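Local atomic coordinates of acetolactate synthase isozyme 1 large subunit (Escherichia coli, PDB entry 6LPI), a protein that forms the large subunit of a thiamine diphosphate-dependent enzyme and binds thiamine diphosphate, a magnesium ion and flavin-adenine dinucleotide. Residues G259-H264 with R289-T294; V215-G220 with P239-L244; S268-L273 with A554-M559. All blocks are in the same frame, centred on the assembly; numbering follows the deposited sequence.

Overall arrangement
Interactions 1 and 2 lie wholly in the central domain, which carries a six-stranded parallel sheet, and interaction 3 ties that domain to the C-terminal tail. Along the chain, interaction 2 (215-220 with 239-244) closes before interaction 1 (259-264 with 289-294) opens, whereas interactions 1 and 3 interleave, since helix 267-273 falls between the two segments of interaction 1. Between centres, the first two interactions lie about 11 Å apart, the first and third about 8 Å, and the second and third about 14 Å. Neighbouring strands 240-242 and 257-260 link the first two, which meet flavin-adenine dinucleotide at its phosphate and flavin; interaction 3 joins the flavin-binding loop through Asn-270, which hydrogen-bonds to Gly-262.

Interaction 1: G259-H264 with R289-T294; sequences GMLGMH and RAIGKT. With FAD (flavin-adenine dinucleotide), chain I.
Met-263 and Arg-289 make the polar link between the two segments: Met-263 N donates to Arg-289 O over 2.8 Å. Just before it, Gly-262 turns its CA toward Arg-289 O in a CA-H...O contact of 3.5 Å. Glycine suits this position, because its phi is positive and a side chain here would point at Arg-289 O and Ala-290, where the two backbones are in contact.

Two further hydrogen bonds run from the loop to the flavin. Flavin N3 donates to Leu-261 O, and His-264 N donates to flavin O4 in a nearly straight bond (2.9 Å, 171°), so within this contact N3 and O4 are bonded by backbone groups of the loop. This loop leaves the C-terminal end of strand 257-260, the outermost strand, within this chain, of the parallel sheet in the central domain, and faces helix 288-291, which follows strand 278-282. Such loops at the carboxyl ends of strands commonly hold the cofactor in Rossmann-like folds.

The apolar contacts fill the space between. Leu-261 reaches CD2 to Ala-290 CB at 4.1 Å and CD1 to Ile-291 CD1 at 4.4 Å; the small Ala-290 also lets its CB sit beside flavin O2. Met-263 runs alongside Arg-289, and bends at chi2 and chi3 of its flexible chain bring the methyl CE to the edge of the guanidinium.

Contacts with the flavin faces come from longer chains. Arg-289, extended from CG to NE, sets one guanidinium face toward the ring, with C8 about 4.0 Å from its plane and offset toward the rim. On the opposite face of the flavin lies Met-260, its SD 4.0 Å from N3. The Arg-289 side chain also comes within about 7 Å of the bound thiamine diphosphate.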
loop_
_atom_site.group_PDB
_atom_site.type_symbol
_atom_site.label_atom_id
_atom_site.label_comp_id
_atom_site.label_asym_id
_atom_site.label_seq_id
_atom_site.Cartn_x
_atom_site.Cartn_y
_atom_site.Cartn_z
ATOM N N GLY B 259 1.594 -19.839 -6.086
ATOM C CA GLY B 259 1.666 -19.156 -4.825
ATOM C C GLY B 259 2.578 -17.954 -4.944
ATOM O O GLY B 259 2.860 -17.448 -6.034
ATOM N N MET B 260 3.127 -17.552 -3.811
ATOM C CA MET B 260 3.885 -16.320 -3.727
ATOM C C MET B 260 5.358 -16.573 -4.000
ATOM O O MET B 260 5.917 -17.578 -3.569
ATOM C CB MET B 260 3.715 -15.689 -2.352
ATOM C CG MET B 260 4.759 -14.683 -2.021
ATOM S SD MET B 260 4.426 -13.845 -0.469
ATOM C CE MET B 260 5.498 -14.818 0.560
ATOM N N LEU B 261 5.965 -15.662 -4.747
ATOM C CA LEU B 261 7.381 -15.677 -5.077
ATOM C C LEU B 261 8.193 -14.795 -4.126
ATOM O O LEU B 261 7.656 -13.981 -3.373
ATOM C CB LEU B 261 7.572 -15.222 -6.519
ATOM C CG LEU B 261 7.646 -13.715 -6.681
ATOM C CD1 LEU B 261 8.054 -13.365 -8.097
ATOM C CD2 LEU B 261 6.299 -13.101 -6.342
ATOM N N GLY B 262 9.509 -14.980 -4.147
ATOM C CA GLY B 262 10.359 -14.001 -3.500
ATOM C C GLY B 262 11.055 -14.398 -2.215
ATOM O O GLY B 262 11.358 -15.561 -1.993
ATOM N N MET B 263 11.263 -13.407 -1.345
ATOM C CA MET B 263 12.201 -13.536 -0.231
ATOM C C MET B 263 11.856 -14.720 0.637
ATOM O O MET B 263 12.737 -15.470 1.068
ATOM C CB MET B 263 12.190 -12.253 0.602
ATOM C CG MET B 263 12.583 -12.409 2.064
ATOM S SD MET B 263 13.436 -10.947 2.757
ATOM C CE MET B 263 12.173 -9.723 2.858
ATOM N N HIS B 264 10.578 -14.864 0.957
ATOM C CA HIS B 264 10.053 -15.992 1.706
ATOM C C HIS B 264 9.026 -16.767 0.889
ATOM O O HIS B 264 8.163 -17.446 1.457
ATOM C CB HIS B 264 9.440 -15.484 3.009
ATOM C CG HIS B 264 10.443 -15.005 4.008
ATOM N ND1 HIS B 264 10.542 -13.682 4.377
ATOM C CD2 HIS B 264 11.345 -15.675 4.764
ATOM C CE1 HIS B 264 11.489 -13.548 5.289
ATOM N NE2 HIS B 264 11.988 -14.744 5.546
ATOM N N ARG B 289 12.113 -7.548 -2.698
ATOM C CA ARG B 289 11.643 -8.642 -1.868
ATOM C C ARG B 289 10.834 -9.669 -2.645
ATOM O O ARG B 289 10.717 -10.815 -2.200
ATOM C CB ARG B 289 10.815 -8.075 -0.719
ATOM C CG ARG B 289 11.661 -7.512 0.421
ATOM C CD ARG B 289 10.835 -6.743 1.456
ATOM N NE ARG B 289 11.538 -6.630 2.743
ATOM C CZ ARG B 289 11.342 -5.661 3.640
ATOM N NH1 ARG B 289 10.457 -4.686 3.419
ATOM N NH2 ARG B 289 12.046 -5.663 4.765
ATOM N N ALA B 290 10.378 -9.339 -3.841
ATOM C CA ALA B 290 9.773 -10.339 -4.708
ATOM C C ALA B 290 10.732 -10.828 -5.770
ATOM O O ALA B 290 10.610 -11.974 -6.211
ATOM C CB ALA B 290 8.523 -9.798 -5.399
ATOM N N ILE B 291 11.675 -9.981 -6.177
ATOM C CA ILE B 291 12.542 -10.212 -7.326
ATOM C C ILE B 291 13.943 -10.655 -6.932
ATOM O O ILE B 291 14.552 -11.495 -7.613
ATOM C CB ILE B 291 12.602 -8.899 -8.144
ATOM C CG1 ILE B 291 11.298 -8.708 -8.897
ATOM C CG2 ILE B 291 13.824 -8.749 -9.027
ATOM C CD1 ILE B 291 10.673 -9.993 -9.333
ATOM N N GLY B 292 14.421 -10.183 -5.782
ATOM C CA GLY B 292 15.796 -10.440 -5.396
ATOM C C GLY B 292 16.715 -9.551 -6.217
ATOM O O GLY B 292 16.309 -8.504 -6.717
ATOM N N LYS B 293 17.968 -9.990 -6.388
ATOM C CA LYS B 293 18.940 -9.290 -7.233
ATOM C C LYS B 293 18.399 -9.139 -8.647
ATOM O O LYS B 293 18.179 -10.132 -9.353
ATOM C CB LYS B 293 20.286 -10.006 -7.261
ATOM C CG LYS B 293 21.135 -9.695 -6.055
ATOM C CD LYS B 293 22.598 -9.674 -6.402
ATOM C CE LYS B 293 22.896 -8.573 -7.391
ATOM N NZ LYS B 293 24.299 -8.660 -7.857
ATOM N N THR B 294 18.151 -7.888 -9.040
ATOM C CA THR B 294 17.448 -7.591 -10.282
ATOM C C THR B 294 18.044 -8.316 -11.482
ATOM O O THR B 294 17.340 -9.008 -12.225
ATOM C CB THR B 294 17.490 -6.085 -10.507
ATOM O OG1 THR B 294 16.897 -5.426 -9.379
ATOM C CG2 THR B 294 16.763 -5.725 -11.768
HETATM P PA FAD I . 2.343 -2.930 -4.898
HETATM O O1A FAD I . 1.290 -3.637 -4.138
HETATM O O2A FAD I . 2.870 -1.647 -4.312
HETATM O O5B FAD I . 1.635 -2.733 -6.297
HETATM C C5B FAD I . 1.346 -1.421 -6.819
HETATM C C4B FAD I . 1.685 -1.438 -8.285
HETATM O O4B FAD I . 0.499 -1.717 -9.076
HETATM C C3B FAD I . 2.236 -0.121 -8.824
HETATM O O3B FAD I . 3.237 -0.413 -9.799
HETATM C C2B FAD I . 0.970 0.544 -9.376
HETATM O O2B FAD I . 1.207 1.557 -10.343
HETATM C C1B FAD I . 0.313 -0.673 -10.011
HETATM N N9A FAD I . -1.108 -0.540 -10.288
HETATM C C8A FAD I . -2.103 -0.181 -9.419
HETATM N N7A FAD I . -3.302 -0.168 -9.956
HETATM C C5A FAD I . -3.078 -0.547 -11.271
HETATM C C6A FAD I . -3.940 -0.718 -12.373
HETATM N N6A FAD I . -5.261 -0.525 -12.323
HETATM N N1A FAD I . -3.389 -1.088 -13.550
HETATM C C2A FAD I . -2.068 -1.276 -13.611
HETATM N N3A FAD I . -1.160 -1.153 -12.642
HETATM C C4A FAD I . -1.730 -0.777 -11.490
HETATM N N1 FAD I . 6.755 -9.469 -1.243
HETATM C C2 FAD I . 6.940 -10.512 -2.100
HETATM O O2 FAD I . 6.529 -10.464 -3.252
HETATM N N3 FAD I . 7.588 -11.656 -1.670
HETATM C C4 FAD I . 8.096 -11.872 -0.407
HETATM O O4 FAD I . 8.650 -12.936 -0.140
HETATM C C4X FAD I . 7.905 -10.749 0.499
HETATM N N5 FAD I . 8.355 -10.858 1.731
HETATM C C5X FAD I . 8.151 -9.788 2.594
HETATM C C6 FAD I . 8.609 -9.882 3.910
HETATM C C7 FAD I . 8.413 -8.837 4.812
HETATM C C7M FAD I . 8.933 -8.961 6.219
HETATM C C8 FAD I . 7.753 -7.670 4.392
HETATM C C8M FAD I . 7.543 -6.515 5.341
HETATM C C9 FAD I . 7.297 -7.574 3.079
HETATM C C9A FAD I . 7.498 -8.614 2.180
HETATM N N10 FAD I . 7.042 -8.542 0.845
HETATM C C10 FAD I . 7.225 -9.589 -0.018
HETATM C "C1'" FAD I . 6.346 -7.354 0.352
HETATM C "C2'" FAD I . 7.262 -6.414 -0.417
HETATM O "O2'" FAD I . 7.967 -5.564 0.487
HETATM C "C3'" FAD I . 6.423 -5.541 -1.349
HETATM O "O3'" FAD I . 5.441 -4.841 -0.592
HETATM C "C4'" FAD I . 5.716 -6.305 -2.463
HETATM O "O4'" FAD I . 6.571 -7.348 -2.916
HETATM C "C5'" FAD I . 5.346 -5.414 -3.624
HETATM O "O5'" FAD I . 4.321 -6.056 -4.402
HETATM P P FAD I . 3.690 -5.337 -5.628
HETATM O O1P FAD I . 4.687 -5.378 -6.786
HETATM O O2P FAD I . 2.446 -5.834 -5.833
HETATM O O3P FAD I . 3.599 -3.873 -5.114
#

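Interaction 2: V215-G220 with P239-L244; sequences VLYLGG and PTTMTL. With FAD (flavin-adenine dinucleotide), chain I.
Thr-243 and Tyr-217 meet because of their first torsions. With chi1 at 62°, Thr-243 places OG1 between its backbone N and carbonyl carbon and leaves CG2 beside the N, where the methyl meets the edge of the Tyr-217 ring at CE1, 3.5 Å away. Tyr-217 has CG anti to the backbone N (165°), and the two side chains cross at about a right angle. The partner of Tyr-217 in the neighbouring strand, Thr-241, turns CG2 to Tyr-217 CB and sends OG1 to Gly-259 O on the next strand, so a beta-branched, half-polar residue serves both neighbours.

On the face opposite Tyr-217 and Thr-241, Leu-216 and Thr-240 lie side by side, CD2 to CG2 at 3.5 Å, followed by Leu-218 CB against Met-242 CG at 4.1 Å. Beneath these side chains runs a regular parallel ladder. Leu-216 N bonds to Pro-239 O and Leu-216 O accepts from Thr-241 N; Leu-218 repeats the pattern with Thr-241 O and Thr-243 N. The strand axes approach to 4.7 Å.

Where the ladder ends, both segments turn to the cofactor. Gly-220 N donates to FAD O2P at 2.7 Å, and Thr-243 OG1 gives the same oxygen a second bond of 3.1 Å. Gly-219 and Gly-220, having no side chains, let the diphosphate come close to the backbone. Strand 214-218, helix 226-235 and strand 240-242 form a beta-alpha-beta unit, with a dinucleotide diphosphate at the carboxyl ends of its parallel strands, as in Rossmann-like domains.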
loop_
_atom_site.group_PDB
_atom_site.type_symbol
_atom_site.label_atom_id
_atom_site.label_comp_id
_atom_site.label_asym_id
_atom_site.label_seq_id
_atom_site.Cartn_x
_atom_site.Cartn_y
_atom_site.Cartn_z
ATOM N N VAL B 215 5.107 -17.205 -17.454
ATOM C CA VAL B 215 4.541 -17.117 -16.120
ATOM C C VAL B 215 3.858 -15.772 -16.010
ATOM O O VAL B 215 4.279 -14.787 -16.633
ATOM C CB VAL B 215 5.562 -17.290 -14.975
ATOM C CG1 VAL B 215 6.536 -18.414 -15.259
ATOM C CG2 VAL B 215 6.230 -15.983 -14.663
ATOM N N LEU B 216 2.751 -15.762 -15.282
ATOM C CA LEU B 216 1.975 -14.560 -15.035
ATOM C C LEU B 216 2.310 -14.093 -13.623
ATOM O O LEU B 216 2.227 -14.869 -12.671
ATOM C CB LEU B 216 0.483 -14.843 -15.239
ATOM C CG LEU B 216 -0.607 -13.861 -14.854
ATOM C CD1 LEU B 216 -0.536 -12.661 -15.755
ATOM C CD2 LEU B 216 -1.952 -14.518 -15.038
ATOM N N TYR B 217 2.798 -12.887 -13.515
ATOM C CA TYR B 217 3.334 -12.333 -12.282
ATOM C C TYR B 217 2.388 -11.213 -11.835
ATOM O O TYR B 217 2.369 -10.128 -12.416
ATOM C CB TYR B 217 4.778 -11.898 -12.553
ATOM C CG TYR B 217 5.475 -10.996 -11.570
ATOM C CD1 TYR B 217 5.029 -10.827 -10.270
ATOM C CD2 TYR B 217 6.582 -10.285 -11.970
ATOM C CE1 TYR B 217 5.680 -9.989 -9.406
ATOM C CE2 TYR B 217 7.232 -9.439 -11.119
ATOM C CZ TYR B 217 6.782 -9.296 -9.837
ATOM O OH TYR B 217 7.447 -8.447 -8.991
ATOM N N LEU B 218 1.593 -11.492 -10.810
ATOM C CA LEU B 218 0.570 -10.578 -10.316
ATOM C C LEU B 218 1.026 -9.788 -9.104
ATOM O O LEU B 218 1.702 -10.321 -8.218
ATOM C CB LEU B 218 -0.707 -11.333 -9.962
ATOM C CG LEU B 218 -1.156 -12.248 -11.067
ATOM C CD1 LEU B 218 -2.493 -12.900 -10.650
ATOM C CD2 LEU B 218 -1.295 -11.354 -12.298
ATOM N N GLY B 219 0.633 -8.509 -9.085
ATOM C CA GLY B 219 0.901 -7.620 -7.975
ATOM C C GLY B 219 -0.375 -6.983 -7.451
ATOM O O GLY B 219 -1.481 -7.273 -7.914
ATOM N N GLY B 220 -0.193 -6.111 -6.461
ATOM C CA GLY B 220 -1.322 -5.482 -5.801
ATOM C C GLY B 220 -2.172 -4.596 -6.689
ATOM O O GLY B 220 -3.212 -4.109 -6.236
ATOM N N PRO B 239 1.083 -20.603 -15.609
ATOM C CA PRO B 239 1.497 -20.619 -14.204
ATOM C C PRO B 239 1.485 -19.193 -13.672
ATOM O O PRO B 239 2.032 -18.285 -14.294
ATOM C CB PRO B 239 2.914 -21.205 -14.266
ATOM C CG PRO B 239 2.876 -22.114 -15.459
ATOM C CD PRO B 239 1.898 -21.503 -16.443
ATOM N N THR B 240 0.802 -18.977 -12.551
ATOM C CA THR B 240 0.652 -17.629 -12.009
ATOM C C THR B 240 1.243 -17.524 -10.612
ATOM O O THR B 240 0.928 -18.325 -9.731
ATOM C CB THR B 240 -0.812 -17.217 -11.991
ATOM O OG1 THR B 240 -1.466 -17.973 -10.979
ATOM C CG2 THR B 240 -1.459 -17.540 -13.306
ATOM N N THR B 241 2.132 -16.561 -10.433
ATOM C CA THR B 241 2.718 -16.251 -9.143
ATOM C C THR B 241 2.173 -14.912 -8.664
ATOM O O THR B 241 1.863 -14.027 -9.469
ATOM C CB THR B 241 4.252 -16.222 -9.226
ATOM O OG1 THR B 241 4.805 -16.086 -7.911
ATOM C CG2 THR B 241 4.740 -15.071 -10.083
ATOM N N MET B 242 2.102 -14.737 -7.350
ATOM C CA MET B 242 1.602 -13.485 -6.807
ATOM C C MET B 242 2.600 -12.904 -5.819
ATOM O O MET B 242 3.365 -13.630 -5.183
ATOM C CB MET B 242 0.248 -13.670 -6.125
ATOM C CG MET B 242 -0.849 -14.205 -7.010
ATOM S SD MET B 242 -2.004 -15.269 -6.100
ATOM C CE MET B 242 -1.174 -16.859 -6.130
ATOM N N THR B 243 2.616 -11.582 -5.725
ATOM C CA THR B 243 3.361 -10.931 -4.660
ATOM C C THR B 243 2.598 -11.053 -3.352
ATOM O O THR B 243 1.455 -11.504 -3.323
ATOM C CB THR B 243 3.572 -9.461 -4.976
ATOM O OG1 THR B 243 2.288 -8.836 -5.051
ATOM C CG2 THR B 243 4.293 -9.295 -6.293
ATOM N N LEU B 244 3.222 -10.604 -2.259
ATOM C CA LEU B 244 2.509 -10.543 -0.983
ATOM C C LEU B 244 1.211 -9.743 -1.075
ATOM O O LEU B 244 0.257 -10.024 -0.345
ATOM C CB LEU B 244 3.407 -9.951 0.100
ATOM C CG LEU B 244 2.772 -9.887 1.492
ATOM C CD1 LEU B 244 2.554 -11.281 2.008
ATOM C CD2 LEU B 244 3.658 -9.098 2.426
HETATM P PA FAD I . 2.343 -2.930 -4.898
HETATM O O1A FAD I . 1.290 -3.637 -4.138
HETATM O O2A FAD I . 2.870 -1.647 -4.312
HETATM O O5B FAD I . 1.635 -2.733 -6.297
HETATM C C5B FAD I . 1.346 -1.421 -6.819
HETATM C C4B FAD I . 1.685 -1.438 -8.285
HETATM O O4B FAD I . 0.499 -1.717 -9.076
HETATM C C3B FAD I . 2.236 -0.121 -8.824
HETATM O O3B FAD I . 3.237 -0.413 -9.799
HETATM C C2B FAD I . 0.970 0.544 -9.376
HETATM O O2B FAD I . 1.207 1.557 -10.343
HETATM C C1B FAD I . 0.313 -0.673 -10.011
HETATM N N9A FAD I . -1.108 -0.540 -10.288
HETATM C C8A FAD I . -2.103 -0.181 -9.419
HETATM N N7A FAD I . -3.302 -0.168 -9.956
HETATM C C5A FAD I . -3.078 -0.547 -11.271
HETATM C C6A FAD I . -3.940 -0.718 -12.373
HETATM N N6A FAD I . -5.261 -0.525 -12.323
HETATM N N1A FAD I . -3.389 -1.088 -13.550
HETATM C C2A FAD I . -2.068 -1.276 -13.611
HETATM N N3A FAD I . -1.160 -1.153 -12.642
HETATM C C4A FAD I . -1.730 -0.777 -11.490
HETATM N N1 FAD I . 6.755 -9.469 -1.243
HETATM C C2 FAD I . 6.940 -10.512 -2.100
HETATM O O2 FAD I . 6.529 -10.464 -3.252
HETATM N N3 FAD I . 7.588 -11.656 -1.670
HETATM C C4 FAD I . 8.096 -11.872 -0.407
HETATM O O4 FAD I . 8.650 -12.936 -0.140
HETATM C C4X FAD I . 7.905 -10.749 0.499
HETATM N N5 FAD I . 8.355 -10.858 1.731
HETATM C C5X FAD I . 8.151 -9.788 2.594
HETATM C C6 FAD I . 8.609 -9.882 3.910
HETATM C C7 FAD I . 8.413 -8.837 4.812
HETATM C C7M FAD I . 8.933 -8.961 6.219
HETATM C C8 FAD I . 7.753 -7.670 4.392
HETATM C C8M FAD I . 7.543 -6.515 5.341
HETATM C C9 FAD I . 7.297 -7.574 3.079
HETATM C C9A FAD I . 7.498 -8.614 2.180
HETATM N N10 FAD I . 7.042 -8.542 0.845
HETATM C C10 FAD I . 7.225 -9.589 -0.018
HETATM C "C1'" FAD I . 6.346 -7.354 0.352
HETATM C "C2'" FAD I . 7.262 -6.414 -0.417
HETATM O "O2'" FAD I . 7.967 -5.564 0.487
HETATM C "C3'" FAD I . 6.423 -5.541 -1.349
HETATM O "O3'" FAD I . 5.441 -4.841 -0.592
HETATM C "C4'" FAD I . 5.716 -6.305 -2.463
HETATM O "O4'" FAD I . 6.571 -7.348 -2.916
HETATM C "C5'" FAD I . 5.346 -5.414 -3.624
HETATM O "O5'" FAD I . 4.321 -6.056 -4.402
HETATM P P FAD I . 3.690 -5.337 -5.628
HETATM O O1P FAD I . 4.687 -5.378 -6.786
HETATM O O2P FAD I . 2.446 -5.834 -5.833
HETATM O O3P FAD I . 3.599 -3.873 -5.114
#

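Interaction 3: S268-L273 with A554-M559; sequences STNYIL and AANTEM
Tyr-271 receives the methyl of Met-559 over one face of its ring in a CH-pi contact: CE stands 4.0 Å from the ring centroid and 29° off the normal. A bend at chi3 (-70°) swings that methyl over the aromatic ring, while the sulphur before it takes a weak hydrogen bond from Asn-270 ND2 to SD (3.5 Å). An unbranched, polarisable methionine can thus meet a ring and an amide at once. Thr-557 approaches the same ring at its edge, CG2 lying 3.9 Å from Tyr-271 CD1. Beside them, the side-chain amides of Asn-270 and Asn-556 stack with planes only 21° apart.

These contacts lay the C-terminal tail along helix 267-273 of the central domain, with the tail folded as a type I beta turn from Ala-555 to Glu-558. The turn is closed by Glu-558 N bonding to Ala-555 O, and it carries Asn-556 and Thr-557 at its two middle positions.

Farther out, both amides are held by the flavin-binding part of the domain: Asn-270 ND2 donates to Gly-262 O, and Asn-556 ND2 to Ala-290 O. A backbone hydrogen bond between Ala-554 and Lys-293 holds the chain just before the turn.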
loop_
_atom_site.group_PDB
_atom_site.type_symbol
_atom_site.label_atom_id
_atom_site.label_comp_id
_atom_site.label_asym_id
_atom_site.label_seq_id
_atom_site.Cartn_x
_atom_site.Cartn_y
_atom_site.Cartn_z
ATOM N N SER B 268 10.002 -24.006 -4.853
ATOM C CA SER B 268 9.759 -24.540 -6.188
ATOM C C SER B 268 9.492 -23.428 -7.184
ATOM O O SER B 268 10.085 -23.406 -8.259
ATOM C CB SER B 268 8.611 -25.554 -6.135
ATOM O OG SER B 268 7.341 -24.912 -6.220
ATOM N N THR B 269 8.696 -22.444 -6.808
ATOM C CA THR B 269 8.330 -21.428 -7.781
ATOM C C THR B 269 9.423 -20.385 -7.942
ATOM O O THR B 269 9.551 -19.769 -9.015
ATOM C CB THR B 269 7.008 -20.781 -7.384
ATOM O OG1 THR B 269 7.263 -19.833 -6.355
ATOM C CG2 THR B 269 6.102 -21.845 -6.845
ATOM N N ASN B 270 10.211 -20.155 -6.902
ATOM C CA ASN B 270 11.395 -19.338 -7.103
ATOM C C ASN B 270 12.321 -19.973 -8.136
ATOM O O ASN B 270 12.858 -19.271 -8.992
ATOM C CB ASN B 270 12.122 -19.114 -5.782
ATOM C CG ASN B 270 11.813 -17.765 -5.190
ATOM O OD1 ASN B 270 11.177 -16.930 -5.826
ATOM N ND2 ASN B 270 12.295 -17.527 -3.985
ATOM N N TYR B 271 12.471 -21.302 -8.122
ATOM C CA TYR B 271 13.261 -21.944 -9.173
ATOM C C TYR B 271 12.520 -21.934 -10.505
ATOM O O TYR B 271 13.138 -21.788 -11.567
ATOM C CB TYR B 271 13.612 -23.389 -8.796
ATOM C CG TYR B 271 14.659 -23.527 -7.708
ATOM C CD1 TYR B 271 15.666 -22.588 -7.561
ATOM C CD2 TYR B 271 14.601 -24.573 -6.785
ATOM C CE1 TYR B 271 16.601 -22.692 -6.538
ATOM C CE2 TYR B 271 15.547 -24.689 -5.754
ATOM C CZ TYR B 271 16.544 -23.740 -5.647
ATOM O OH TYR B 271 17.488 -23.819 -4.652
ATOM N N ILE B 272 11.196 -22.098 -10.468
ATOM C CA ILE B 272 10.420 -22.181 -11.698
ATOM C C ILE B 272 10.525 -20.891 -12.492
ATOM O O ILE B 272 10.605 -20.920 -13.723
ATOM C CB ILE B 272 8.954 -22.524 -11.391
ATOM C CG1 ILE B 272 8.826 -24.021 -11.090
ATOM C CG2 ILE B 272 8.044 -22.076 -12.559
ATOM C CD1 ILE B 272 7.575 -24.407 -10.306
ATOM N N LEU B 273 10.529 -19.738 -11.805
ATOM C CA LEU B 273 10.582 -18.465 -12.521
ATOM C C LEU B 273 11.856 -18.327 -13.345
ATOM O O LEU B 273 11.833 -17.749 -14.440
ATOM C CB LEU B 273 10.443 -17.310 -11.537
ATOM C CG LEU B 273 8.987 -17.019 -11.156
ATOM C CD1 LEU B 273 8.858 -16.482 -9.755
ATOM C CD2 LEU B 273 8.406 -16.013 -12.104
ATOM N N ALA B 554 20.735 -11.116 -2.125
ATOM C CA ALA B 554 21.010 -12.333 -2.871
ATOM C C ALA B 554 20.019 -12.516 -4.013
ATOM O O ALA B 554 18.988 -11.844 -4.094
ATOM C CB ALA B 554 20.960 -13.558 -1.956
ATOM N N ALA B 555 20.379 -13.420 -4.920
ATOM C CA ALA B 555 19.487 -13.898 -5.962
ATOM C C ALA B 555 18.352 -14.718 -5.351
ATOM O O ALA B 555 18.456 -15.227 -4.234
ATOM C CB ALA B 555 20.259 -14.757 -6.961
ATOM N N ASN B 556 17.238 -14.824 -6.085
ATOM C CA ASN B 556 16.143 -15.640 -5.574
ATOM C C ASN B 556 16.470 -17.131 -5.586
ATOM O O ASN B 556 15.733 -17.911 -4.973
ATOM C CB ASN B 556 14.862 -15.463 -6.398
ATOM C CG ASN B 556 13.992 -14.322 -5.919
ATOM O OD1 ASN B 556 14.064 -13.897 -4.770
ATOM N ND2 ASN B 556 13.089 -13.879 -6.787
ATOM N N THR B 557 17.545 -17.545 -6.274
ATOM C CA THR B 557 18.002 -18.930 -6.313
ATOM C C THR B 557 18.934 -19.281 -5.171
ATOM O O THR B 557 19.470 -20.393 -5.144
ATOM C CB THR B 557 18.701 -19.228 -7.639
ATOM O OG1 THR B 557 19.535 -18.129 -8.014
ATOM C CG2 THR B 557 17.667 -19.484 -8.719
ATOM N N GLU B 558 19.132 -18.380 -4.222
ATOM C CA GLU B 558 20.070 -18.576 -3.127
ATOM C C GLU B 558 19.257 -18.523 -1.840
ATOM O O GLU B 558 19.311 -17.538 -1.110
ATOM C CB GLU B 558 21.175 -17.482 -3.122
ATOM C CG GLU B 558 21.838 -17.144 -4.473
ATOM C CD GLU B 558 22.695 -18.291 -5.028
ATOM O OE1 GLU B 558 23.628 -18.732 -4.313
ATOM O OE2 GLU B 558 22.471 -18.751 -6.179
ATOM N N MET B 559 18.549 -19.605 -1.539
ATOM C CA MET B 559 17.607 -19.626 -0.433
ATOM C C MET B 559 18.068 -20.529 0.702
ATOM O O MET B 559 18.765 -21.524 0.488
ATOM C CB MET B 559 16.245 -20.088 -0.916
ATOM C CG MET B 559 15.674 -19.233 -1.976
ATOM S SD MET B 559 14.224 -20.113 -2.529
ATOM C CE MET B 559 15.011 -21.496 -3.348
#